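Local atomic coordinates of DNA mismatch repair protein PMS1 (Saccharomyces cerevisiae, PDB entry 3H4L), a protein that probably acts as a MutL-family protein in DNA mismatch repair, binding and hydrolysing ATP in a GHKL-type N-terminal domain. Residues I23-T28 / K168-K173; Y181-A186 / K215-V220; F190-I195 / N202-T207. One frame throughout, in Å; residues are numbered along the deposited sequence.

Contact 1 of 3, residues I23-T28 / K168-K173; sequences ITDLTT and KRQFTK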
loop_
_atom_site.group_PDB
_atom_site.type_symbol
_atom_site.label_atom_id
_atom_site.label_comp_id
_atom_site.label_asym_id
_atom_site.label_seq_id
_atom_site.Cartn_x
_atom_site.Cartn_y
_atom_site.Cartn_z
ATOM N N ILE B 23 2.094 18.283 -17.490
ATOM C CA ILE B 23 1.860 17.376 -16.374
ATOM C C ILE B 23 0.449 17.653 -15.857
ATOM O O ILE B 23 0.262 18.435 -14.927
ATOM C CB ILE B 23 2.887 17.603 -15.238
ATOM C CG1 ILE B 23 4.311 17.603 -15.811
ATOM C CG2 ILE B 23 2.734 16.524 -14.176
ATOM C CD1 ILE B 23 4.645 16.380 -16.667
ATOM N N THR B 24 -0.537 17.014 -16.486
ATOM C CA THR B 24 -1.937 17.202 -16.127
ATOM C C THR B 24 -2.263 16.748 -14.717
ATOM O O THR B 24 -3.001 17.423 -14.009
ATOM C CB THR B 24 -2.879 16.480 -17.127
ATOM O OG1 THR B 24 -2.366 15.171 -17.412
ATOM C CG2 THR B 24 -2.995 17.287 -18.432
ATOM N N ASP B 25 -1.733 15.601 -14.311
ATOM C CA ASP B 25 -1.966 15.122 -12.957
ATOM C C ASP B 25 -0.871 14.195 -12.449
ATOM O O ASP B 25 0.127 13.963 -13.129
ATOM C CB ASP B 25 -3.326 14.430 -12.839
ATOM C CG ASP B 25 -3.541 13.357 -13.888
ATOM O OD1 ASP B 25 -2.545 12.840 -14.442
ATOM O OD2 ASP B 25 -4.725 13.025 -14.141
ATOM N N LEU B 26 -1.071 13.674 -11.244
ATOM C CA LEU B 26 -0.109 12.785 -10.618
ATOM C C LEU B 26 0.199 11.599 -11.517
ATOM O O LEU B 26 1.354 11.200 -11.660
ATOM C CB LEU B 26 -0.652 12.295 -9.274
ATOM C CG LEU B 26 0.247 11.299 -8.540
ATOM C CD1 LEU B 26 1.531 11.991 -8.109
ATOM C CD2 LEU B 26 -0.495 10.727 -7.345
ATOM N N THR B 27 -0.842 11.045 -12.134
ATOM C CA THR B 27 -0.685 9.895 -13.018
ATOM C C THR B 27 0.240 10.190 -14.201
ATOM O O THR B 27 1.086 9.369 -14.559
ATOM C CB THR B 27 -2.057 9.425 -13.533
ATOM O OG1 THR B 27 -2.876 9.053 -12.416
ATOM C CG2 THR B 27 -1.902 8.229 -14.466
ATOM N N THR B 28 0.079 11.357 -14.812
ATOM C CA THR B 28 0.914 11.738 -15.947
ATOM C C THR B 28 2.352 11.861 -15.459
ATOM O O THR B 28 3.286 11.397 -16.115
ATOM C CB THR B 28 0.463 13.093 -16.534
ATOM O OG1 THR B 28 -0.906 12.995 -16.939
ATOM C CG2 THR B 28 1.307 13.481 -17.739
ATOM N N LYS B 168 -7.772 10.131 -3.666
ATOM C CA LYS B 168 -8.036 8.695 -3.596
ATOM C C LYS B 168 -8.326 8.100 -4.977
ATOM O O LYS B 168 -7.752 7.072 -5.349
ATOM C CB LYS B 168 -9.192 8.416 -2.629
ATOM C CG LYS B 168 -8.799 8.617 -1.159
ATOM C CD LYS B 168 -9.861 8.107 -0.199
ATOM C CE LYS B 168 -9.265 7.800 1.183
ATOM N NZ LYS B 168 -10.233 7.089 2.094
ATOM N N ARG B 169 -9.197 8.750 -5.743
ATOM C CA ARG B 169 -9.522 8.261 -7.078
ATOM C C ARG B 169 -8.294 8.397 -7.972
ATOM O O ARG B 169 -7.974 7.484 -8.745
ATOM C CB ARG B 169 -10.701 9.045 -7.670
ATOM N N GLN B 170 -7.604 9.532 -7.858
ATOM C CA GLN B 170 -6.412 9.799 -8.658
ATOM C C GLN B 170 -5.376 8.696 -8.504
ATOM O O GLN B 170 -4.796 8.232 -9.485
ATOM C CB GLN B 170 -5.779 11.131 -8.251
ATOM C CG GLN B 170 -4.466 11.467 -8.993
ATOM C CD GLN B 170 -4.674 11.750 -10.470
ATOM O OE1 GLN B 170 -3.803 11.479 -11.296
ATOM N NE2 GLN B 170 -5.827 12.308 -10.808
ATOM N N PHE B 171 -5.141 8.288 -7.259
ATOM C CA PHE B 171 -4.167 7.249 -6.975
ATOM C C PHE B 171 -4.562 5.969 -7.688
ATOM O O PHE B 171 -3.752 5.363 -8.388
ATOM C CB PHE B 171 -4.084 6.991 -5.480
ATOM C CG PHE B 171 -2.935 6.109 -5.082
ATOM C CD1 PHE B 171 -1.631 6.587 -5.120
ATOM C CD2 PHE B 171 -3.161 4.811 -4.642
ATOM C CE1 PHE B 171 -0.571 5.787 -4.718
ATOM C CE2 PHE B 171 -2.109 4.002 -4.237
ATOM C CZ PHE B 171 -0.812 4.486 -4.272
ATOM N N THR B 172 -5.806 5.550 -7.521
ATOM C CA THR B 172 -6.235 4.336 -8.186
ATOM C C THR B 172 -6.031 4.501 -9.690
ATOM O O THR B 172 -5.631 3.555 -10.364
ATOM C CB THR B 172 -7.723 4.006 -7.913
ATOM O OG1 THR B 172 -7.969 4.025 -6.500
ATOM C CG2 THR B 172 -8.054 2.612 -8.447
ATOM N N LYS B 173 -6.298 5.689 -10.227
ATOM C CA LYS B 173 -6.091 5.877 -11.661
ATOM C C LYS B 173 -4.606 5.686 -11.950
ATOM O O LYS B 173 -4.215 5.055 -12.935
ATOM C CB LYS B 173 -6.498 7.274 -12.116
ATOM C CG LYS B 173 -6.077 7.543 -13.555
ATOM C CD LYS B 173 -6.281 8.987 -13.993
ATOM C CE LYS B 173 -5.895 9.142 -15.460
ATOM N NZ LYS B 173 -5.892 10.559 -15.914
#
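Gln170 lays the end of its side chain over the first turn of helix 26-39, with its CG 3.9 Å from Leu26 CB and its amide beside Asp25 and Thr27. Its OE1 takes two bonds from one residue. Thr27 N approaches Gln170 OE1 at 3.1 Å in the carbonyl plane, whereas Thr27 OG1, at 2.8 Å from the same oxygen, sits above that plane and misses the lone pairs. Both donors can come from the same residue because the Thr27 hydroxyl stands beside its own backbone N (chi1 -60°), and this double grip is likely to limit the turning of the Gln170 amide. Leu26 adds an apolar side on Phe163, which Gln170 touches too.

Asp25 faces the same amide with its carboxylate turned 58° from the amide plane, so the two groups pass at a slant and are not stacked. Its oxygens have separate jobs. Asp25 OD1 accepts from Thr28 N at 3.0 Å, the capping bond of the helix; Asp25 OD2 offers its syn lone pair to Lys173 NZ at 3.3 Å, a rather long salt bridge. Lys173 reaches it as a fully extended chain, its CG passing 3.7 Å from Thr27 OG1 on the way. The positive ammonium would be expected to offset part of the negative charge that Asp25 brings to this end.

The whole is an N-capped helix start bonded to a neighbouring helix, here 167-184, and the capped helix is the one that carries the nucleotide-pocket residues Glu32 and Asn36 of the GHKL ATPase fold.

Contact 2 of 3, residues Y181-A186 / K215-V220; sequences YAIINA and KNISSV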
loop_
_atom_site.group_PDB
_atom_site.type_symbol
_atom_site.label_atom_id
_atom_site.label_comp_id
_atom_site.label_asym_id
_atom_site.label_seq_id
_atom_site.Cartn_x
_atom_site.Cartn_y
_atom_site.Cartn_z
ATOM N N TYR B 181 2.314 -1.075 -16.714
ATOM C CA TYR B 181 3.739 -1.184 -16.961
ATOM C C TYR B 181 4.307 -2.477 -16.376
ATOM O O TYR B 181 5.185 -3.110 -16.962
ATOM C CB TYR B 181 4.465 0.006 -16.333
ATOM C CG TYR B 181 4.427 1.301 -17.123
ATOM C CD1 TYR B 181 5.232 1.476 -18.247
ATOM C CD2 TYR B 181 3.636 2.379 -16.698
ATOM C CE1 TYR B 181 5.262 2.683 -18.922
ATOM C CE2 TYR B 181 3.658 3.587 -17.364
ATOM C CZ TYR B 181 4.476 3.739 -18.478
ATOM O OH TYR B 181 4.521 4.954 -19.142
ATOM N N ALA B 182 3.799 -2.870 -15.214
ATOM C CA ALA B 182 4.291 -4.062 -14.532
ATOM C C ALA B 182 3.884 -5.378 -15.175
ATOM O O ALA B 182 4.625 -6.361 -15.114
ATOM C CB ALA B 182 3.840 -4.048 -13.077
ATOM N N ILE B 183 2.707 -5.419 -15.781
ATOM C CA ILE B 183 2.283 -6.661 -16.389
ATOM C C ILE B 183 3.052 -7.001 -17.665
ATOM O O ILE B 183 3.342 -8.168 -17.924
ATOM C CB ILE B 183 0.784 -6.643 -16.678
ATOM C CG1 ILE B 183 0.021 -6.556 -15.357
ATOM C CG2 ILE B 183 0.382 -7.894 -17.443
ATOM C CD1 ILE B 183 -1.466 -6.468 -15.520
ATOM N N ILE B 184 3.411 -5.993 -18.451
ATOM C CA ILE B 184 4.124 -6.257 -19.690
ATOM C C ILE B 184 5.638 -6.309 -19.535
ATOM O O ILE B 184 6.317 -6.987 -20.300
ATOM C CB ILE B 184 3.794 -5.204 -20.756
ATOM C CG1 ILE B 184 4.312 -5.659 -22.126
ATOM C CG2 ILE B 184 4.431 -3.879 -20.386
ATOM C CD1 ILE B 184 3.600 -6.886 -22.696
ATOM N N ASN B 185 6.173 -5.601 -18.550
ATOM C CA ASN B 185 7.617 -5.583 -18.353
ATOM C C ASN B 185 8.159 -6.665 -17.423
ATOM O O ASN B 185 8.552 -6.404 -16.282
ATOM C CB ASN B 185 8.053 -4.201 -17.885
ATOM C CG ASN B 185 7.884 -3.155 -18.965
ATOM O OD1 ASN B 185 8.608 -3.152 -19.960
ATOM N ND2 ASN B 185 6.913 -2.269 -18.785
ATOM N N ALA B 186 8.186 -7.881 -17.960
ATOM C CA ALA B 186 8.668 -9.068 -17.274
ATOM C C ALA B 186 10.126 -8.941 -16.825
ATOM O O ALA B 186 10.491 -9.373 -15.735
ATOM C CB ALA B 186 8.522 -10.261 -18.200
ATOM N N LYS B 215 2.687 -14.731 -14.413
ATOM C CA LYS B 215 3.126 -14.574 -13.038
ATOM C C LYS B 215 2.822 -13.157 -12.562
ATOM O O LYS B 215 2.407 -12.960 -11.414
ATOM C CB LYS B 215 4.621 -14.879 -12.906
ATOM C CG LYS B 215 4.989 -16.305 -13.328
ATOM C CD LYS B 215 6.450 -16.656 -13.042
ATOM C CE LYS B 215 6.711 -16.763 -11.545
ATOM N NZ LYS B 215 8.135 -17.090 -11.219
ATOM N N ASN B 216 2.997 -12.175 -13.447
ATOM C CA ASN B 216 2.733 -10.784 -13.091
ATOM C C ASN B 216 1.253 -10.441 -12.963
ATOM O O ASN B 216 0.881 -9.621 -12.131
ATOM C CB ASN B 216 3.399 -9.821 -14.080
ATOM C CG ASN B 216 4.905 -9.772 -13.914
ATOM O OD1 ASN B 216 5.417 -9.971 -12.818
ATOM N ND2 ASN B 216 5.619 -9.492 -14.996
ATOM N N ILE B 217 0.399 -11.044 -13.780
ATOM C CA ILE B 217 -1.024 -10.741 -13.666
ATOM C C ILE B 217 -1.487 -11.305 -12.335
ATOM O O ILE B 217 -2.303 -10.701 -11.643
ATOM C CB ILE B 217 -1.864 -11.388 -14.797
ATOM C CG1 ILE B 217 -1.522 -10.738 -16.139
ATOM C CG2 ILE B 217 -3.364 -11.241 -14.493
ATOM C CD1 ILE B 217 -2.293 -11.307 -17.309
ATOM N N SER B 218 -0.944 -12.465 -11.976
ATOM C CA SER B 218 -1.308 -13.112 -10.722
ATOM C C SER B 218 -0.844 -12.340 -9.487
ATOM O O SER B 218 -1.495 -12.384 -8.436
ATOM C CB SER B 218 -0.761 -14.541 -10.684
ATOM O OG SER B 218 -1.625 -15.416 -11.390
ATOM N N SER B 219 0.281 -11.644 -9.616
ATOM C CA SER B 219 0.813 -10.848 -8.520
ATOM C C SER B 219 0.006 -9.560 -8.427
ATOM O O SER B 219 -0.444 -9.159 -7.354
ATOM C CB SER B 219 2.278 -10.492 -8.776
ATOM O OG SER B 219 3.045 -11.657 -8.990
ATOM N N VAL B 220 -0.183 -8.929 -9.576
ATOM C CA VAL B 220 -0.888 -7.665 -9.668
ATOM C C VAL B 220 -2.400 -7.739 -9.472
ATOM O O VAL B 220 -3.022 -6.736 -9.139
ATOM C CB VAL B 220 -0.543 -6.981 -11.033
ATOM C CG1 VAL B 220 -1.519 -5.866 -11.354
ATOM C CG2 VAL B 220 0.884 -6.437 -10.984
#
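Tyr181 O is gripped twice by Asn185, at 3.1 Å by the backbone N and at 2.6 Å by the side-chain ND2, which comes in 17° from the carbonyl plane. This ties off the C-terminal end of helix 167-184, just where the chain turns through an inverse gamma turn centred on Asn185. Helix 213-221 follows the beta hairpin 189-195/200-206 in the chain and packs back on this end, an alpha-beta-beta-alpha arrangement at the border with the second domain of the chain, whose strand 316-321 sends Phe317 against both Ile183 and Ile217.

The backbones come close where Ile183 meets Asn216, their CA atoms 5.3 Å apart. The Asn216 amide reaches across toward the end of the opposing helix because CG lies beside its own backbone N (chi1 -72°), and Asn216 ND2 comes to rest 3.3 Å from Ala182 O and 3.8 Å from Ala186 CA. The N-H bonds of Asn216 ND2 do not point at Ala182 O, so this is a close polar approach and not a hydrogen bond. Thr207 and Ser211 also press on the Asn216 side chain.

Beside the amide the contact is apolar. Ile183 and Ile217 pass each other at a slant, branch against branch, and Val220, one turn beyond Asn216, closes against Ala182 as well as Ile183. Its own carbonyl is used by His78 of the second subunit, so the helix also faces the dimer interface. The closest apolar touch is Ile183 CG2 on Ile217 CG1, at 3.7 Å.

Contact 3 of 3, residues F190-I195 / N202-T207; sequences FSVWNI and NLILST. With ANP (phosphoaminophosphonic acid-adenylate ester), chain C.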
loop_
_atom_site.group_PDB
_atom_site.type_symbol
_atom_site.label_atom_id
_atom_site.label_comp_id
_atom_site.label_asym_id
_atom_site.label_seq_id
_atom_site.Cartn_x
_atom_site.Cartn_y
_atom_site.Cartn_z
ATOM N N PHE B 190 9.066 -4.260 -10.347
ATOM C CA PHE B 190 8.415 -3.059 -9.844
ATOM C C PHE B 190 8.040 -3.231 -8.378
ATOM O O PHE B 190 7.675 -4.328 -7.943
ATOM C CB PHE B 190 7.141 -2.753 -10.636
ATOM C CG PHE B 190 7.385 -2.116 -11.963
ATOM C CD1 PHE B 190 7.498 -2.890 -13.112
ATOM C CD2 PHE B 190 7.485 -0.732 -12.073
ATOM C CE1 PHE B 190 7.703 -2.291 -14.359
ATOM C CE2 PHE B 190 7.692 -0.125 -13.310
ATOM C CZ PHE B 190 7.799 -0.906 -14.453
ATOM N N SER B 191 8.132 -2.135 -7.629
ATOM C CA SER B 191 7.778 -2.110 -6.216
ATOM C C SER B 191 7.117 -0.767 -5.959
ATOM O O SER B 191 7.609 0.270 -6.392
ATOM C CB SER B 191 9.020 -2.227 -5.345
ATOM O OG SER B 191 9.677 -3.448 -5.587
ATOM N N VAL B 192 6.000 -0.775 -5.259
ATOM C CA VAL B 192 5.318 0.470 -4.981
ATOM C C VAL B 192 4.835 0.508 -3.551
ATOM O O VAL B 192 4.097 -0.376 -3.096
ATOM C CB VAL B 192 4.107 0.663 -5.907
ATOM C CG1 VAL B 192 3.424 1.989 -5.596
ATOM C CG2 VAL B 192 4.561 0.614 -7.378
ATOM N N TRP B 193 5.259 1.538 -2.836
ATOM C CA TRP B 193 4.855 1.705 -1.452
ATOM C C TRP B 193 4.217 3.077 -1.284
ATOM O O TRP B 193 4.406 3.978 -2.109
ATOM C CB TRP B 193 6.056 1.656 -0.506
ATOM C CG TRP B 193 7.010 0.534 -0.675
ATOM C CD1 TRP B 193 8.000 0.420 -1.613
ATOM C CD2 TRP B 193 7.160 -0.576 0.204
ATOM N NE1 TRP B 193 8.764 -0.694 -1.359
ATOM C CE2 TRP B 193 8.266 -1.324 -0.251
ATOM C CE3 TRP B 193 6.462 -1.016 1.336
ATOM C CZ2 TRP B 193 8.700 -2.485 0.397
ATOM C CZ3 TRP B 193 6.892 -2.170 1.984
ATOM C CH2 TRP B 193 8.000 -2.894 1.509
ATOM N N ASN B 194 3.462 3.223 -0.204
ATOM C CA ASN B 194 2.860 4.493 0.129
ATOM C C ASN B 194 3.161 4.716 1.589
ATOM O O ASN B 194 2.796 3.894 2.436
ATOM C CB ASN B 194 1.350 4.500 -0.056
ATOM C CG ASN B 194 0.736 5.806 0.408
ATOM O OD1 ASN B 194 1.197 6.888 0.016
ATOM N ND2 ASN B 194 -0.292 5.725 1.251
ATOM N N ILE B 195 3.838 5.816 1.886
ATOM C CA ILE B 195 4.168 6.142 3.260
ATOM C C ILE B 195 3.084 7.071 3.780
ATOM O O ILE B 195 2.914 8.176 3.266
ATOM C CB ILE B 195 5.536 6.813 3.334
ATOM C CG1 ILE B 195 6.615 5.782 2.982
ATOM C CG2 ILE B 195 5.759 7.394 4.717
ATOM C CD1 ILE B 195 7.971 6.382 2.744
ATOM N N ASN B 202 3.287 1.373 3.712
ATOM C CA ASN B 202 2.318 0.410 3.215
ATOM C C ASN B 202 2.691 -0.082 1.821
ATOM O O ASN B 202 2.716 0.702 0.856
ATOM C CB ASN B 202 0.948 1.077 3.206
ATOM C CG ASN B 202 -0.180 0.102 3.435
ATOM O OD1 ASN B 202 0.020 -0.980 3.997
ATOM N ND2 ASN B 202 -1.385 0.488 3.022
ATOM N N LEU B 203 3.000 -1.373 1.708
ATOM C CA LEU B 203 3.365 -1.912 0.410
ATOM C C LEU B 203 2.110 -1.904 -0.440
ATOM O O LEU B 203 1.039 -2.303 0.017
ATOM C CB LEU B 203 3.905 -3.331 0.529
ATOM C CG LEU B 203 4.197 -3.996 -0.822
ATOM C CD1 LEU B 203 5.452 -3.413 -1.433
ATOM C CD2 LEU B 203 4.368 -5.482 -0.623
ATOM N N ILE B 204 2.247 -1.431 -1.675
ATOM C CA ILE B 204 1.122 -1.347 -2.592
ATOM C C ILE B 204 1.181 -2.390 -3.710
ATOM O O ILE B 204 0.186 -3.059 -3.977
ATOM C CB ILE B 204 1.042 0.052 -3.232
ATOM C CG1 ILE B 204 0.974 1.130 -2.142
ATOM C CG2 ILE B 204 -0.158 0.131 -4.143
ATOM C CD1 ILE B 204 -0.279 1.098 -1.290
ATOM N N LEU B 205 2.341 -2.527 -4.356
ATOM C CA LEU B 205 2.502 -3.490 -5.452
ATOM C C LEU B 205 3.935 -4.007 -5.572
ATOM O O LEU B 205 4.894 -3.309 -5.219
ATOM C CB LEU B 205 2.070 -2.855 -6.784
ATOM C CG LEU B 205 2.252 -3.583 -8.128
ATOM C CD1 LEU B 205 1.240 -3.038 -9.149
ATOM C CD2 LEU B 205 3.677 -3.400 -8.650
ATOM N N SER B 206 4.071 -5.231 -6.079
ATOM C CA SER B 206 5.386 -5.831 -6.265
ATOM C C SER B 206 5.393 -6.995 -7.246
ATOM O O SER B 206 4.527 -7.868 -7.189
ATOM C CB SER B 206 5.943 -6.319 -4.930
ATOM O OG SER B 206 7.243 -6.851 -5.109
ATOM N N THR B 207 6.367 -6.996 -8.149
ATOM C CA THR B 207 6.509 -8.080 -9.108
ATOM C C THR B 207 7.954 -8.544 -9.066
ATOM O O THR B 207 8.851 -7.788 -8.701
ATOM C CB THR B 207 6.156 -7.658 -10.561
ATOM O OG1 THR B 207 7.010 -6.590 -10.986
ATOM C CG2 THR B 207 4.708 -7.224 -10.653
HETATM P PG ANP C . -1.977 -3.185 6.849
HETATM O O1G ANP C . -3.050 -4.158 7.044
HETATM O O2G ANP C . -1.914 -2.190 7.899
HETATM O O3G ANP C . -0.629 -3.790 6.633
HETATM P PB ANP C . -3.773 -1.839 5.045
HETATM O O1B ANP C . -3.567 -0.907 3.909
HETATM O O2B ANP C . -4.602 -1.324 6.131
HETATM N N3B ANP C . -2.326 -2.382 5.492
HETATM P PA ANP C . -5.844 -3.904 4.794
HETATM O O1A ANP C . -5.928 -4.051 6.242
HETATM O O2A ANP C . -6.062 -5.090 3.930
HETATM O O3A ANP C . -4.470 -3.142 4.435
HETATM O "O5'" ANP C . -7.057 -2.985 4.239
HETATM C "C5'" ANP C . -6.665 -1.961 3.368
HETATM C "C4'" ANP C . -7.460 -0.906 2.680
HETATM O "O4'" ANP C . -8.861 -1.086 2.901
HETATM C "C3'" ANP C . -7.008 0.255 3.487
HETATM O "O3'" ANP C . -5.736 0.723 3.000
HETATM C "C2'" ANP C . -8.211 1.188 3.418
HETATM O "O2'" ANP C . -8.086 2.046 2.298
HETATM C "C1'" ANP C . -9.374 0.167 3.357
HETATM N N9 ANP C . -10.086 -0.136 4.634
HETATM C C8 ANP C . -10.170 -1.299 5.396
HETATM N N7 ANP C . -10.881 -1.239 6.479
HETATM C C5 ANP C . -11.330 0.067 6.459
HETATM C C6 ANP C . -12.154 0.866 7.337
HETATM N N6 ANP C . -12.693 0.350 8.440
HETATM N N1 ANP C . -12.429 2.203 7.037
HETATM C C2 ANP C . -11.893 2.767 5.904
HETATM N N3 ANP C . -11.100 2.097 5.017
HETATM C C4 ANP C . -10.845 0.776 5.344
#
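Phe190 and Thr207 open the backbone pairing of this antiparallel hairpin: Thr207 N donates to Phe190 O, and Phe190 N in turn uses the Thr207 hydroxyl, OG1, at 3.2 Å. Val192 N then bonds to Leu205 O, and at the far end Asn194 and Asn202 exchange two bonds. Between them lies a classic beta bulge: Ile204 and Leu205 both face Val192, whose O accepts Ile204 N at 2.6 Å and Leu205 N at 3.0 Å, both in the carbonyl plane. The extra residue shifts the register by one.

Apolar contacts divide by face. On one, Val192 CG1 meets Ile204 CB and Leu205 CD2 reaches Phe190 CB at 4.0 Å; helix 167-184 covers this side through Ile178 and Leu175. On the other, the Trp193 indole lies across Leu203. Leu203 CD1 stands 3.5 Å from the centre of the Trp193 six-membered ring, 6° off the normal, a CH-pi contact, and on the same face Leu203 CB lies against Trp193 CZ3. Placing CG beside the backbone N (chi1 -49°) swings the indole over its neighbour strand. Lys201 makes a cation-pi contact with Trp193. With an alanine here in place of the indole, the Leu203 methyl would probably lose its aromatic cover and Lys201 its cation-pi partner.

Another polar side chain, Asn202, turns to the nucleotide, most of whose other hydrogen bonds come from the second subunit. Asn202 ND2 donates to ANP O1B at 2.7 Å, and Asn202 OD1 accepts from the bridging ANP N3B at 3.1 Å. Since ATP has an oxygen without a proton where the analogue has this NH, the second bond probably belongs to the analogue alone, whereas the ND2 bond could form with ATP too.

Contacts 1 and 2 share helix 167-184, one near its start and the other at its end, with their centres about 20 Å apart. Contact 3 is nested in the loop that contact 2 closes, and these two touch, Phe190 lying on Ala182 and Thr207 on Asn216. Contact 1 is partly open to solvent and relies on charge and amide bonds around a helix start; contact 2 is buried and mainly apolar, with one asparagine amide in the seam and no hydrogen bond between its segments; contact 3, also buried, is built on strand-to-strand backbone bonds. All three come within reach of the second subunit, but among them the hairpin alone delivers a side chain to the neighbour's nucleotide.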